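Local coordinates for protein nucleotidyl transferase (Methanothermobacter thermautotrophicus, PDB 6PLJ) that probably transfers nucleotidyl groups, as a MobA-like NTP transferase thought to serve pseudomurein cell wall synthesis, at residues 114-128 with 172-186. Numbering follows the deposited sequence.
Sequences LLRGVRAAGGDIILC and MPLAAGADLLRDYLP. With EDO (1,2-ethanediol), chain B.
Strands 125-128 and 174-177 pair antiparallel near the middle of the mixed sheet of a MobA-like nucleotidyltransferase domain, and the helices joined to them, 114-120 and 178-184, pack together over the same face. I126 and A176 form one hydrogen-bonded pair, with I126 N to A176 O at 2.8 Å and almost straight; C128 and L174 form the next, two residues on. Beyond the strand end, A178 N at the first turn of helix 178-184 donates to D124 O from well above the carbonyl plane, 52° out of it. A water bound to D124 O also accepts from D179 N, so this carbonyl reaches the helix start directly at A178 N and through water at D179 N. The D124 carboxylate turns elsewhere, to the backbone nitrogens of M24, N23 and G22.

In this three-layer alpha/beta/alpha sandwich, I126 and C128 face the helices, whereas L127 and A175 pack on helix 138-147 across the sheet. L181 leans over the first group: its CD1 lies 3.6 Å from I126 CB and 3.9 Å from C128 SG. L185, one turn later, sets CD1 against helix 114-120, 3.9 Å from V118 CG2 and equally close to L114 CB. In the conformer given, M172 meets L114 tip to tip and bends at chi2 and chi3, bringing CE in beside C128.

At the outer edge R182 folds back at chi2 and chi3, sliding its CD past V118 CG1 (3.7 Å). R119 CG sits over one face of the R182 guanidinium, 3.4 Å from NH2, while the two guanidinium planes stand 80° apart. Two waters in the plane of the R182 group accept from NH2, one donating to V118 O, the other to R119 O, linking the arginine to these two carbonyls.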
loop_
_atom_site.group_PDB
_atom_site.type_symbol
_atom_site.label_atom_id
_atom_site.label_comp_id
_atom_site.label_asym_id
_atom_site.label_seq_id
_atom_site.Cartn_x
_atom_site.Cartn_y
_atom_site.Cartn_z
ATOM N N LEU A 114 8.708 -2.931 -1.993
ATOM C CA LEU A 114 8.781 -2.093 -0.799
ATOM C C LEU A 114 10.228 -1.801 -0.442
ATOM O O LEU A 114 10.553 -0.665 -0.117
ATOM C CB LEU A 114 8.041 -2.695 0.385
ATOM C CG LEU A 114 6.532 -2.743 0.238
ATOM C CD1 LEU A 114 5.946 -3.450 1.445
ATOM C CD2 LEU A 114 5.947 -1.348 0.110
ATOM N N LEU A 115 11.096 -2.796 -0.534
ATOM C CA LEU A 115 12.503 -2.573 -0.207
ATOM C C LEU A 115 13.148 -1.539 -1.124
ATOM O O LEU A 115 13.895 -0.673 -0.674
ATOM C CB LEU A 115 13.282 -3.883 -0.291
ATOM C CG LEU A 115 14.768 -3.805 0.013
ATOM C CD1 LEU A 115 15.027 -3.266 1.411
ATOM C CD2 LEU A 115 15.354 -5.206 -0.133
ATOM N N ARG A 116 12.841 -1.627 -2.400
ATOM C CA ARG A 116 13.387 -0.633 -3.353
ATOM C C ARG A 116 12.933 0.782 -2.949
ATOM O O ARG A 116 13.665 1.673 -3.090
ATOM C CB ARG A 116 12.897 -0.962 -4.763
ATOM C CG ARG A 116 13.360 0.049 -5.788
ATOM C CD ARG A 116 14.818 -0.124 -6.120
ATOM N NE ARG A 116 15.115 0.275 -7.489
ATOM C CZ ARG A 116 15.552 1.455 -7.902
ATOM N NH1 ARG A 116 15.804 2.434 -7.057
ATOM N NH2 ARG A 116 15.759 1.647 -9.193
ATOM N N GLY A 117 11.680 0.915 -2.567
ATOM C CA GLY A 117 11.135 2.191 -2.117
ATOM C C GLY A 117 11.777 2.686 -0.837
ATOM O O GLY A 117 12.122 3.878 -0.713
ATOM N N VAL A 118 11.942 1.777 0.126
ATOM C CA VAL A 118 12.581 2.136 1.394
ATOM C C VAL A 118 14.020 2.583 1.125
ATOM O O VAL A 118 14.475 3.558 1.724
ATOM C CB VAL A 118 12.505 0.986 2.430
ATOM C CG1 VAL A 118 13.256 1.343 3.693
ATOM C CG2 VAL A 118 11.071 0.675 2.793
ATOM N N ARG A 119 14.715 1.915 0.204
ATOM C CA ARG A 119 16.064 2.346 -0.203
ATOM C C ARG A 119 16.139 3.787 -0.721
ATOM O O ARG A 119 17.142 4.476 -0.510
ATOM C CB ARG A 119 16.641 1.381 -1.255
ATOM C CG ARG A 119 17.198 0.095 -0.687
ATOM C CD ARG A 119 17.776 -0.798 -1.780
ATOM N NE ARG A 119 18.754 -0.092 -2.609
ATOM C CZ ARG A 119 18.740 0.022 -3.942
ATOM N NH1 ARG A 119 17.797 -0.558 -4.698
ATOM N NH2 ARG A 119 19.710 0.720 -4.543
ATOM N N ALA A 120 15.081 4.243 -1.375
ATOM C CA ALA A 120 14.981 5.583 -1.908
ATOM C C ALA A 120 14.467 6.600 -0.895
ATOM O O ALA A 120 14.470 7.782 -1.188
ATOM C CB ALA A 120 14.064 5.592 -3.123
ATOM N N ALA A 121 13.988 6.151 0.261
ATOM C CA ALA A 121 13.324 7.037 1.222
ATOM C C ALA A 121 14.330 7.657 2.162
ATOM O O ALA A 121 15.257 6.999 2.621
ATOM C CB ALA A 121 12.300 6.256 2.029
ATOM N N GLY A 122 14.139 8.928 2.476
ATOM C CA GLY A 122 14.974 9.598 3.477
ATOM C C GLY A 122 14.589 9.394 4.933
ATOM O O GLY A 122 15.419 9.645 5.824
ATOM N N GLY A 123 13.358 8.961 5.199
ATOM C CA GLY A 123 12.787 8.995 6.539
ATOM C C GLY A 123 13.213 7.873 7.450
ATOM O O GLY A 123 13.681 6.840 6.988
ATOM N N ASP A 124 13.064 8.097 8.753
ATOM C CA ASP A 124 13.320 7.060 9.758
ATOM C C ASP A 124 12.094 6.207 10.041
ATOM O O ASP A 124 12.215 5.128 10.655
ATOM C CB ASP A 124 13.822 7.667 11.075
ATOM C CG ASP A 124 12.863 8.662 11.661
ATOM O OD1 ASP A 124 12.900 9.834 11.255
ATOM O OD2 ASP A 124 12.045 8.294 12.529
ATOM N N ILE A 125 10.922 6.713 9.663
ATOM C CA ILE A 125 9.677 5.948 9.707
ATOM C C ILE A 125 9.156 5.878 8.297
ATOM O O ILE A 125 9.160 6.883 7.579
ATOM C CB ILE A 125 8.623 6.640 10.601
ATOM C CG1 ILE A 125 9.101 6.684 12.049
ATOM C CG2 ILE A 125 7.270 5.936 10.521
ATOM C CD1 ILE A 125 9.133 5.340 12.747
ATOM N N ILE A 126 8.725 4.688 7.901
ATOM C CA ILE A 126 8.169 4.482 6.578
ATOM C C ILE A 126 6.704 4.088 6.697
ATOM O O ILE A 126 6.384 3.141 7.396
ATOM C CB ILE A 126 8.894 3.359 5.802
ATOM C CG1 ILE A 126 10.424 3.536 5.800
ATOM C CG2 ILE A 126 8.381 3.298 4.371
ATOM C CD1 ILE A 126 10.926 4.809 5.168
ATOM N N LEU A 127 5.842 4.783 5.965
ATOM C CA LEU A 127 4.451 4.363 5.776
ATOM C C LEU A 127 4.390 3.613 4.447
ATOM O O LEU A 127 4.597 4.214 3.398
ATOM C CB LEU A 127 3.538 5.586 5.751
ATOM C CG LEU A 127 2.065 5.314 5.401
ATOM C CD1 LEU A 127 1.419 4.464 6.492
ATOM C CD2 LEU A 127 1.333 6.628 5.188
ATOM N N CYS A 128 4.126 2.303 4.507
ATOM C CA CYS A 128 4.074 1.443 3.319
ATOM C C CYS A 128 2.621 1.271 2.920
ATOM O O CYS A 128 1.803 0.850 3.748
ATOM C CB CYS A 128 4.663 0.072 3.620
ATOM S SG CYS A 128 6.445 0.122 3.953
ATOM N N MET A 172 -1.471 -4.556 4.495
ATOM C CA MET A 172 -1.195 -3.152 4.211
ATOM C C MET A 172 -2.416 -2.296 4.509
ATOM O O MET A 172 -3.539 -2.800 4.603
ATOM C CB MET A 172 -0.850 -2.975 2.736
ATOM C CG MET A 172 0.281 -3.847 2.252
ATOM S SD MET A 172 1.809 -3.182 2.907
ATOM C CE MET A 172 2.218 -2.083 1.564
ATOM N N PRO A 173 -2.220 -0.987 4.678
ATOM C CA PRO A 173 -0.959 -0.254 4.869
ATOM C C PRO A 173 -0.363 -0.546 6.247
ATOM O O PRO A 173 -1.064 -0.983 7.162
ATOM C CB PRO A 173 -1.395 1.196 4.783
ATOM C CG PRO A 173 -2.794 1.180 5.254
ATOM C CD PRO A 173 -3.375 -0.075 4.723
ATOM N N LEU A 174 0.930 -0.297 6.382
ATOM C CA LEU A 174 1.611 -0.450 7.662
ATOM C C LEU A 174 2.636 0.650 7.761
ATOM O O LEU A 174 2.978 1.292 6.758
ATOM C CB LEU A 174 2.262 -1.843 7.797
ATOM C CG LEU A 174 3.347 -2.222 6.785
ATOM C CD1 LEU A 174 4.701 -1.590 7.105
ATOM C CD2 LEU A 174 3.494 -3.734 6.669
ATOM N N ALA A 175 3.126 0.884 8.965
ATOM C CA ALA A 175 4.237 1.814 9.147
ATOM C C ALA A 175 5.220 1.185 10.108
ATOM O O ALA A 175 4.837 0.465 11.027
ATOM C CB ALA A 175 3.763 3.157 9.645
ATOM N N ALA A 176 6.497 1.469 9.896
ATOM C CA ALA A 176 7.535 0.902 10.734
ATOM C C ALA A 176 8.790 1.729 10.616
ATOM O O ALA A 176 8.970 2.474 9.663
ATOM C CB ALA A 176 7.832 -0.533 10.319
ATOM N N GLY A 177 9.688 1.535 11.574
ATOM C CA GLY A 177 11.036 2.082 11.452
ATOM C C GLY A 177 11.730 1.599 10.195
ATOM O O GLY A 177 11.619 0.433 9.812
ATOM N N ALA A 178 12.442 2.508 9.530
ATOM C CA ALA A 178 13.163 2.173 8.315
ATOM C C ALA A 178 14.221 1.091 8.574
ATOM O O ALA A 178 14.344 0.174 7.779
ATOM C CB ALA A 178 13.801 3.412 7.691
ATOM N N ASP A 179 14.955 1.163 9.693
ATOM C CA ASP A 179 15.979 0.144 9.954
ATOM C C ASP A 179 15.318 -1.225 10.106
ATOM O O ASP A 179 15.839 -2.213 9.604
ATOM C CB ASP A 179 16.760 0.403 11.243
ATOM C CG ASP A 179 17.757 1.523 11.141
ATOM O OD1 ASP A 179 18.090 1.978 10.026
ATOM O OD2 ASP A 179 18.248 1.928 12.230
ATOM N N LEU A 180 14.185 -1.281 10.808
ATOM C CA LEU A 180 13.472 -2.547 10.994
ATOM C C LEU A 180 13.015 -3.087 9.644
ATOM O O LEU A 180 13.149 -4.286 9.361
ATOM C CB LEU A 180 12.289 -2.365 11.940
ATOM C CG LEU A 180 11.476 -3.635 12.243
ATOM C CD1 LEU A 180 10.962 -3.615 13.671
ATOM C CD2 LEU A 180 10.331 -3.846 11.263
ATOM N N LEU A 181 12.457 -2.230 8.799
ATOM C CA LEU A 181 12.081 -2.692 7.452
ATOM C C LEU A 181 13.273 -3.165 6.619
ATOM O O LEU A 181 13.163 -4.130 5.860
ATOM C CB LEU A 181 11.290 -1.628 6.695
ATOM C CG LEU A 181 9.904 -1.368 7.274
ATOM C CD1 LEU A 181 9.300 -0.112 6.671
ATOM C CD2 LEU A 181 8.998 -2.570 7.042
ATOM N N ARG A 182 14.410 -2.488 6.740
ATOM C CA ARG A 182 15.598 -2.909 6.010
ATOM C C ARG A 182 16.095 -4.272 6.484
ATOM O O ARG A 182 16.688 -4.999 5.704
ATOM C CB ARG A 182 16.714 -1.862 6.113
ATOM C CG ARG A 182 16.457 -0.570 5.355
ATOM C CD ARG A 182 16.291 -0.761 3.856
ATOM N NE ARG A 182 17.482 -1.251 3.160
ATOM C CZ ARG A 182 18.381 -0.496 2.517
ATOM N NH1 ARG A 182 19.400 -1.078 1.908
ATOM N NH2 ARG A 182 18.275 0.826 2.467
ATOM N N ASP A 183 15.846 -4.627 7.740
ATOM C CA ASP A 183 16.201 -5.970 8.243
ATOM C C ASP A 183 15.189 -7.055 7.856
ATOM O O ASP A 183 15.589 -8.189 7.588
ATOM C CB ASP A 183 16.402 -5.939 9.758
ATOM C CG ASP A 183 17.663 -5.173 10.169
ATOM O OD1 ASP A 183 18.576 -5.006 9.332
ATOM O OD2 ASP A 183 17.736 -4.767 11.342
ATOM N N TYR A 184 13.900 -6.725 7.816
ATOM C CA TYR A 184 12.856 -7.729 7.503
ATOM C C TYR A 184 12.514 -7.864 6.027
ATOM O O TYR A 184 12.342 -8.980 5.554
ATOM C CB TYR A 184 11.579 -7.469 8.311
ATOM C CG TYR A 184 11.647 -8.065 9.680
ATOM C CD1 TYR A 184 11.385 -9.423 9.875
ATOM C CD2 TYR A 184 11.990 -7.293 10.782
ATOM C CE1 TYR A 184 11.455 -9.993 11.140
ATOM C CE2 TYR A 184 12.058 -7.853 12.055
ATOM C CZ TYR A 184 11.797 -9.200 12.222
ATOM O OH TYR A 184 11.875 -9.746 13.481
ATOM N N LEU A 185 12.401 -6.759 5.288
ATOM C CA LEU A 185 11.967 -6.853 3.885
ATOM C C LEU A 185 12.815 -7.769 2.991
ATOM O O LEU A 185 12.251 -8.408 2.097
ATOM C CB LEU A 185 11.830 -5.467 3.230
ATOM C CG LEU A 185 10.657 -4.626 3.729
ATOM C CD1 LEU A 185 10.758 -3.210 3.191
ATOM C CD2 LEU A 185 9.302 -5.237 3.354
ATOM N N PRO A 186 14.138 -7.866 3.229
ATOM C CA PRO A 186 14.925 -8.830 2.425
ATOM C C PRO A 186 14.586 -10.304 2.658
ATOM O O PRO A 186 14.981 -11.153 1.840
ATOM C CB PRO A 186 16.362 -8.570 2.869
ATOM C CG PRO A 186 16.362 -7.190 3.406
ATOM C CD PRO A 186 15.024 -7.056 4.080
HETATM C C1 EDO B . -5.105 -5.440 3.093
HETATM O O1 EDO B . -3.719 -5.811 2.927
HETATM C C2 EDO B . -5.788 -6.453 3.990
HETATM O O2 EDO B . -5.778 -7.717 3.317
HETATM O O HOH W 1 16.450 2.855 3.865
HETATM O O HOH W 2 19.374 3.016 1.133
HETATM O O HOH W 3 14.728 3.496 11.565
#